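Local coordinates for glutamate ABC superfamily ATP binding cassette transporter, binding protein (Enterococcus faecium DO, PDB 5EYF) that binds glutamate and probably hands it to the membrane components of an ABC importer, as solute-binding proteins of this family do, at residues L153-Y156 and A157-F160; E64-S67 and K68-I71; Q116-S119 and V120-N124. All coordinates share one frame; numbering follows the deposited sequence.

Interaction 1 (L153-Y156 and A157-F160). With GLU (glutamic acid), chain E.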
loop_
_atom_site.group_PDB
_atom_site.type_symbol
_atom_site.label_atom_id
_atom_site.label_comp_id
_atom_site.label_asym_id
_atom_site.label_seq_id
_atom_site.Cartn_x
_atom_site.Cartn_y
_atom_site.Cartn_z
ATOM N N LEU B 153 8.147 20.415 -14.095
ATOM C CA LEU B 153 7.210 21.231 -14.856
ATOM C C LEU B 153 6.065 21.666 -13.944
ATOM O O LEU B 153 5.930 21.204 -12.810
ATOM C CB LEU B 153 6.685 20.468 -16.085
ATOM C CG LEU B 153 7.640 20.138 -17.243
ATOM C CD1 LEU B 153 8.646 21.278 -17.467
ATOM C CD2 LEU B 153 8.355 18.816 -17.042
ATOM N N GLU B 154 5.221 22.563 -14.441
ATOM C CA GLU B 154 4.235 23.158 -13.550
ATOM C C GLU B 154 3.048 22.253 -13.263
ATOM O O GLU B 154 2.388 22.444 -12.236
ATOM C CB GLU B 154 3.730 24.481 -14.128
ATOM C CG GLU B 154 4.817 25.525 -14.320
ATOM C CD GLU B 154 5.466 25.949 -13.018
ATOM O OE1 GLU B 154 4.876 25.712 -11.938
ATOM O OE2 GLU B 154 6.573 26.524 -13.075
ATOM N N ASN B 155 2.748 21.294 -14.136
ATOM C CA ASN B 155 1.579 20.442 -13.938
ATOM C C ASN B 155 1.719 19.193 -14.808
ATOM O O ASN B 155 2.637 19.076 -15.623
ATOM C CB ASN B 155 0.264 21.208 -14.231
ATOM C CG ASN B 155 0.242 21.865 -15.621
ATOM O OD1 ASN B 155 0.515 21.221 -16.625
ATOM N ND2 ASN B 155 -0.104 23.155 -15.671
ATOM N N TYR B 156 0.765 18.273 -14.646
ATOM C CA TYR B 156 0.842 17.017 -15.381
ATOM C C TYR B 156 0.741 17.250 -16.876
ATOM O O TYR B 156 1.434 16.593 -17.655
ATOM C CB TYR B 156 -0.261 16.054 -14.952
ATOM C CG TYR B 156 -0.303 15.721 -13.498
ATOM C CD1 TYR B 156 0.801 15.198 -12.840
ATOM C CD2 TYR B 156 -1.465 15.918 -12.771
ATOM C CE1 TYR B 156 0.738 14.883 -11.485
ATOM C CE2 TYR B 156 -1.533 15.602 -11.421
ATOM C CZ TYR B 156 -0.417 15.118 -10.784
ATOM O OH TYR B 156 -0.488 14.791 -9.431
ATOM N N ALA B 157 -0.143 18.157 -17.300
ATOM C CA ALA B 157 -0.304 18.416 -18.725
ATOM C C ALA B 157 1.011 18.854 -19.346
ATOM O O ALA B 157 1.397 18.370 -20.417
ATOM C CB ALA B 157 -1.387 19.474 -18.948
ATOM N N GLU B 158 1.722 19.765 -18.671
ATOM C CA GLU B 158 3.007 20.251 -19.170
ATOM C C GLU B 158 4.041 19.136 -19.168
ATOM O O GLU B 158 4.842 19.004 -20.106
ATOM C CB GLU B 158 3.495 21.398 -18.289
ATOM C CG GLU B 158 3.540 22.747 -18.901
ATOM C CD GLU B 158 4.822 23.470 -18.530
ATOM O OE1 GLU B 158 5.152 23.523 -17.322
ATOM O OE2 GLU B 158 5.517 23.949 -19.451
ATOM N N ALA B 159 4.046 18.328 -18.100
ATOM C CA ALA B 159 4.962 17.201 -18.023
ATOM C C ALA B 159 4.707 16.220 -19.152
ATOM O O ALA B 159 5.647 15.690 -19.751
ATOM C CB ALA B 159 4.806 16.506 -16.661
ATOM N N PHE B 160 3.439 15.974 -19.477
ATOM C CA PHE B 160 3.152 15.015 -20.538
ATOM C C PHE B 160 3.481 15.564 -21.929
ATOM O O PHE B 160 3.989 14.824 -22.778
ATOM C CB PHE B 160 1.698 14.559 -20.458
ATOM C CG PHE B 160 1.355 13.545 -21.481
ATOM C CD1 PHE B 160 2.071 12.357 -21.535
ATOM C CD2 PHE B 160 0.349 13.772 -22.411
ATOM C CE1 PHE B 160 1.797 11.405 -22.473
ATOM C CE2 PHE B 160 0.062 12.808 -23.359
ATOM C CZ PHE B 160 0.789 11.628 -23.389
HETATM N N GLU E . 0.445 11.107 -4.289
HETATM C CA GLU E . 1.668 11.899 -4.490
HETATM C C GLU E . 1.750 13.019 -3.461
HETATM O O GLU E . 0.850 13.189 -2.628
HETATM C CB GLU E . 1.749 12.473 -5.919
HETATM C CG GLU E . 0.462 13.126 -6.425
HETATM C CD GLU E . 0.151 14.481 -5.797
HETATM O OE1 GLU E . -1.037 14.814 -5.723
HETATM O OE2 GLU E . 1.074 15.256 -5.455
HETATM O OXT GLU E . 2.741 13.776 -3.425
#
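The N-terminal cap of helix 156-164 is formed by N155, whose side-chain oxygen takes the place of the carbonyl that a preceding turn would supply. OD1 of N155 accepts from E158 N at 2.8 Å, the donor lying nearly in line with the amide C=O. With chi1 at 54°, CG of N155 sits between backbone N and carbonyl carbon, which folds the short amide back over the first turn; asparagine suits the N-cap because its acceptor is just one bond beyond CG. E158 replies in the other direction: its bent side chain reaches back, and OE1 accepts from E154 N at 3.0 Å and 173°. A classical capping box would use the N-H of the cap residue itself; here it is the residue before. The carboxylate also lies near the positive end of the helix dipole, which would probably favour its charged form. Ordinary helical bonds then follow, with A159 N to N155 O at 2.9 Å. Beneath, L153 CD2 packs on A159 CB at 4.3 Å, the small alanine letting strand end and helix come close. The OH of Y156 lies 3.6 Å from CG of the bound glutamate, so Y156, at the helix start, lines the ligand pocket. Loop and capped helix connect strand 149-153 to strand 170-172, a beta-alpha-beta crossover as found in the α/β lobes of solute-binding proteins.

Interaction 2 (E64-S67 and K68-I71). With GLU (glutamic acid), chain E.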
loop_
_atom_site.group_PDB
_atom_site.type_symbol
_atom_site.label_atom_id
_atom_site.label_comp_id
_atom_site.label_asym_id
_atom_site.label_seq_id
_atom_site.Cartn_x
_atom_site.Cartn_y
_atom_site.Cartn_z
ATOM N N GLU B 64 -10.808 24.030 -6.004
ATOM C CA GLU B 64 -9.606 23.518 -6.647
ATOM C C GLU B 64 -8.383 23.685 -5.746
ATOM O O GLU B 64 -8.105 24.786 -5.250
ATOM C CB GLU B 64 -9.357 24.223 -7.984
ATOM C CG GLU B 64 -8.008 23.789 -8.534
ATOM C CD GLU B 64 -7.727 24.188 -9.964
ATOM O OE1 GLU B 64 -8.373 25.113 -10.485
ATOM O OE2 GLU B 64 -6.821 23.565 -10.567
ATOM N N VAL B 65 -7.619 22.598 -5.580
ATOM C CA VAL B 65 -6.281 22.668 -5.006
ATOM C C VAL B 65 -5.291 22.052 -5.990
ATOM O O VAL B 65 -5.654 21.273 -6.878
ATOM C CB VAL B 65 -6.182 21.932 -3.650
ATOM C CG1 VAL B 65 -7.248 22.433 -2.692
ATOM C CG2 VAL B 65 -6.270 20.405 -3.849
ATOM N N THR B 66 -4.022 22.400 -5.806
ATOM C CA THR B 66 -2.915 21.715 -6.445
ATOM C C THR B 66 -2.064 21.062 -5.355
ATOM O O THR B 66 -2.272 21.275 -4.159
ATOM C CB THR B 66 -2.050 22.677 -7.259
ATOM O OG1 THR B 66 -1.329 23.523 -6.352
ATOM C CG2 THR B 66 -2.927 23.532 -8.180
ATOM N N SER B 67 -1.067 20.281 -5.763
ATOM C CA SER B 67 -0.134 19.773 -4.761
ATOM C C SER B 67 0.565 20.906 -4.024
ATOM O O SER B 67 0.889 20.766 -2.840
ATOM C CB SER B 67 0.890 18.849 -5.413
ATOM O OG SER B 67 0.217 17.773 -6.037
ATOM N N LYS B 68 0.775 22.044 -4.697
ATOM C CA LYS B 68 1.405 23.183 -4.043
ATOM C C LYS B 68 0.453 23.883 -3.079
ATOM O O LYS B 68 0.847 24.229 -1.957
ATOM C CB LYS B 68 1.937 24.169 -5.095
ATOM C CG LYS B 68 3.442 24.036 -5.310
ATOM C CD LYS B 68 3.912 24.891 -6.460
ATOM C CE LYS B 68 3.819 26.369 -6.115
ATOM N NZ LYS B 68 4.779 26.766 -5.037
ATOM N N THR B 69 -0.803 24.092 -3.481
ATOM C CA THR B 69 -1.688 24.929 -2.693
ATOM C C THR B 69 -2.508 24.161 -1.673
ATOM O O THR B 69 -3.119 24.787 -0.804
ATOM C CB THR B 69 -2.657 25.694 -3.603
ATOM O OG1 THR B 69 -3.489 24.750 -4.288
ATOM C CG2 THR B 69 -1.886 26.542 -4.619
ATOM N N ARG B 70 -2.507 22.826 -1.711
ATOM C CA ARG B 70 -3.511 22.126 -0.916
ATOM C C ARG B 70 -3.299 22.335 0.584
ATOM O O ARG B 70 -4.256 22.631 1.311
ATOM C CB ARG B 70 -3.564 20.639 -1.284
ATOM C CG ARG B 70 -2.281 19.863 -1.160
ATOM C CD ARG B 70 -2.449 18.497 -1.790
ATOM N NE ARG B 70 -1.138 17.854 -1.863
ATOM C CZ ARG B 70 -0.820 16.828 -2.640
ATOM N NH1 ARG B 70 -1.727 16.230 -3.416
ATOM N NH2 ARG B 70 0.444 16.395 -2.631
ATOM N N ILE B 71 -2.066 22.202 1.078
ATOM C CA ILE B 71 -1.892 22.382 2.523
ATOM C C ILE B 71 -2.108 23.857 2.905
ATOM O O ILE B 71 -2.832 24.128 3.870
ATOM C CB ILE B 71 -0.533 21.833 3.005
ATOM C CG1 ILE B 71 -0.498 20.293 2.908
ATOM C CG2 ILE B 71 -0.265 22.268 4.447
ATOM C CD1 ILE B 71 0.809 19.720 3.433
HETATM N N GLU E . 0.445 11.107 -4.289
HETATM C CA GLU E . 1.668 11.899 -4.490
HETATM C C GLU E . 1.750 13.019 -3.461
HETATM O O GLU E . 0.850 13.189 -2.628
HETATM C CB GLU E . 1.749 12.473 -5.919
HETATM C CG GLU E . 0.462 13.126 -6.425
HETATM C CD GLU E . 0.151 14.481 -5.797
HETATM O OE1 GLU E . -1.037 14.814 -5.723
HETATM O OE2 GLU E . 1.074 15.256 -5.455
HETATM O OXT GLU E . 2.741 13.776 -3.425
HETATM O O HOH W 1 -5.369 26.000 -5.889
HETATM O O HOH W 2 0.563 21.568 -0.234
#
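After strand 59-64 the chain bends sharply, bringing the CA atoms of T66 and T69 to 5.1 Å and those of V65 and R70 to 5.0 Å. Two threonines hold the bend by exchanging bonds: T66 N donates to T69 OG1 at 2.8 Å, almost straight at 172°, and T69 N donates to T66 OG1 at 3.0 Å. A weak bond from K68 N to the same T66 hydroxyl closes an ST turn. Threonine suits both places, since a hydroxyl on CB can reach nearby backbone while the methyl stiffens the rotamer. Here the turn leads from strand into helix and carries two ligand-binding side chains, S67 and R70, to the glutamate, consistent with the cleft-binding fold of family 3 solute-binding proteins. R70 CB packs against V65 CG2 at 3.7 Å. Beyond CG the R70 chain is extended, delivering its guanidinium to the glutamate side-chain carboxylate: NH1 of R70 donates to ligand OE1 at 2.8 Å, and NH2 of R70 to ligand OE2 at 3.1 Å. S67 OG lies over one guanidinium face, offset toward its rim, and donates to ligand OE2 at 2.7 Å. K22 NZ is hydrogen-bonded to both S67 OG and the ligand, while R92 joins from beside R70.

Interaction 3 (Q116-S119 and V120-N124)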
loop_
_atom_site.group_PDB
_atom_site.type_symbol
_atom_site.label_atom_id
_atom_site.label_comp_id
_atom_site.label_asym_id
_atom_site.label_seq_id
_atom_site.Cartn_x
_atom_site.Cartn_y
_atom_site.Cartn_z
ATOM N N GLN B 116 14.010 2.215 -24.412
ATOM C CA GLN B 116 14.970 1.345 -23.746
ATOM C C GLN B 116 14.763 1.316 -22.231
ATOM O O GLN B 116 15.186 0.355 -21.577
ATOM C CB GLN B 116 16.386 1.811 -24.117
ATOM C CG GLN B 116 17.556 0.947 -23.648
ATOM C CD GLN B 116 17.531 -0.473 -24.183
ATOM O OE1 GLN B 116 17.948 -1.396 -23.491
ATOM N NE2 GLN B 116 17.044 -0.656 -25.408
ATOM N N ILE B 117 14.098 2.326 -21.669
ATOM C CA ILE B 117 13.844 2.425 -20.229
ATOM C C ILE B 117 12.716 1.466 -19.857
ATOM O O ILE B 117 11.591 1.601 -20.346
ATOM C CB ILE B 117 13.497 3.877 -19.848
ATOM C CG1 ILE B 117 14.729 4.772 -20.059
ATOM C CG2 ILE B 117 12.961 3.986 -18.413
ATOM C CD1 ILE B 117 14.438 6.255 -19.978
ATOM N N LYS B 118 13.009 0.495 -18.979
ATOM C CA LYS B 118 12.036 -0.518 -18.584
ATOM C C LYS B 118 11.636 -0.445 -17.121
ATOM O O LYS B 118 10.691 -1.140 -16.714
ATOM C CB LYS B 118 12.578 -1.929 -18.833
ATOM C CG LYS B 118 13.241 -2.152 -20.173
ATOM C CD LYS B 118 14.174 -3.341 -20.010
ATOM C CE LYS B 118 14.671 -3.882 -21.339
ATOM N NZ LYS B 118 15.239 -5.257 -21.165
ATOM N N SER B 119 12.343 0.334 -16.322
ATOM C CA SER B 119 12.058 0.444 -14.905
ATOM C C SER B 119 12.906 1.571 -14.350
ATOM O O SER B 119 13.758 2.144 -15.042
ATOM C CB SER B 119 12.366 -0.853 -14.161
ATOM O OG SER B 119 13.756 -0.942 -13.883
ATOM N N VAL B 120 12.669 1.861 -13.072
ATOM C CA VAL B 120 13.434 2.888 -12.392
ATOM C C VAL B 120 14.921 2.557 -12.418
ATOM O O VAL B 120 15.748 3.462 -12.368
ATOM C CB VAL B 120 12.877 3.054 -10.963
ATOM C CG1 VAL B 120 13.237 1.846 -10.109
ATOM C CG2 VAL B 120 13.321 4.384 -10.344
ATOM N N ASP B 121 15.279 1.279 -12.550
ATOM C CA ASP B 121 16.685 0.901 -12.554
ATOM C C ASP B 121 17.416 1.412 -13.797
ATOM O O ASP B 121 18.648 1.484 -13.799
ATOM C CB ASP B 121 16.827 -0.630 -12.446
ATOM C CG ASP B 121 16.394 -1.181 -11.079
ATOM O OD1 ASP B 121 16.336 -0.391 -10.116
ATOM O OD2 ASP B 121 16.143 -2.417 -10.959
ATOM N N ASP B 122 16.694 1.773 -14.844
ATOM C CA ASP B 122 17.282 2.253 -16.091
ATOM C C ASP B 122 17.425 3.775 -16.149
ATOM O O ASP B 122 17.763 4.312 -17.203
ATOM C CB ASP B 122 16.423 1.791 -17.273
ATOM C CG ASP B 122 16.516 0.294 -17.512
ATOM O OD1 ASP B 122 17.547 -0.295 -17.118
ATOM O OD2 ASP B 122 15.568 -0.296 -18.094
ATOM N N LEU B 123 17.132 4.481 -15.073
ATOM C CA LEU B 123 17.336 5.917 -15.020
ATOM C C LEU B 123 18.729 6.216 -14.482
ATOM O O LEU B 123 19.198 5.574 -13.531
ATOM C CB LEU B 123 16.271 6.568 -14.143
ATOM C CG LEU B 123 14.840 6.333 -14.642
ATOM C CD1 LEU B 123 13.812 6.978 -13.691
ATOM C CD2 LEU B 123 14.664 6.869 -16.072
ATOM N N ASN B 124 19.390 7.187 -15.097
ATOM C CA ASN B 124 20.790 7.458 -14.802
ATOM C C ASN B 124 21.115 8.866 -15.297
ATOM O O ASN B 124 20.240 9.584 -15.790
ATOM C CB ASN B 124 21.674 6.403 -15.470
ATOM C CG ASN B 124 21.433 6.338 -16.978
ATOM O OD1 ASN B 124 21.648 7.324 -17.680
ATOM N ND2 ASN B 124 20.940 5.198 -17.467
HETATM O O HOH W 3 16.933 -1.535 -20.277
#
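In S119 (chi1 81°) the hydroxyl stands between backbone N and carbonyl carbon, bending forward along the chain so that OG accepts from D121 N at 3.0 Å, an ST turn. In D122 (chi1 -70°) CG lies opposite the carbonyl carbon, which swings the carboxylate back toward the residues before the turn. There OD2 of D122 accepts from K118 N at 2.8 Å, using the lone pair that faces away from OD1. Aspartate fits because one oxygen can bind the backbone within the loop while the other looks outward. The backbone tightens the same bend: D122 N donates to S119 O at 3.0 Å from well above the carbonyl plane, opening the short 3-10 segment 120-122. The S119 N-H is less well served, buried by the fold-back without a partner in the model. The charged ends serve the dimer instead: OD1 of D122 forms a salt bridge with K118 NZ of the second subunit, the reverse pair forms too, and S119 packs on S119 of that subunit. On the inner side, I117 CD1 and L123 CD2 touch at 4.0 Å, their side chains crossing at about a right angle. These branched aliphatics meet L109 of strand 103-112, L123 also reaches I141 of helix 136-144, and V120 lies against H144 at that helix's end, so the loop covers strand and helix together.

In the fold
Along the chain the order is interaction 2, interaction 3, interaction 1, with no overlap. Interaction 2 follows strand 59-64 of the parallel sheet, whereas interactions 1 and 3 lie in connections between strands of the mixed sheet, after strand 149-153 and between strands 103-112 and 128-132. The centres of interactions 1 and 2 are about 15 Å apart; they do not touch but face the same glutamate from different sheets, consistent with the two-lobed, cleft-binding architecture of the family. Interaction 3, its centre about 21 Å from that of interaction 1 and 30 Å from that of interaction 2, lies away from the pocket, where two subunits meet.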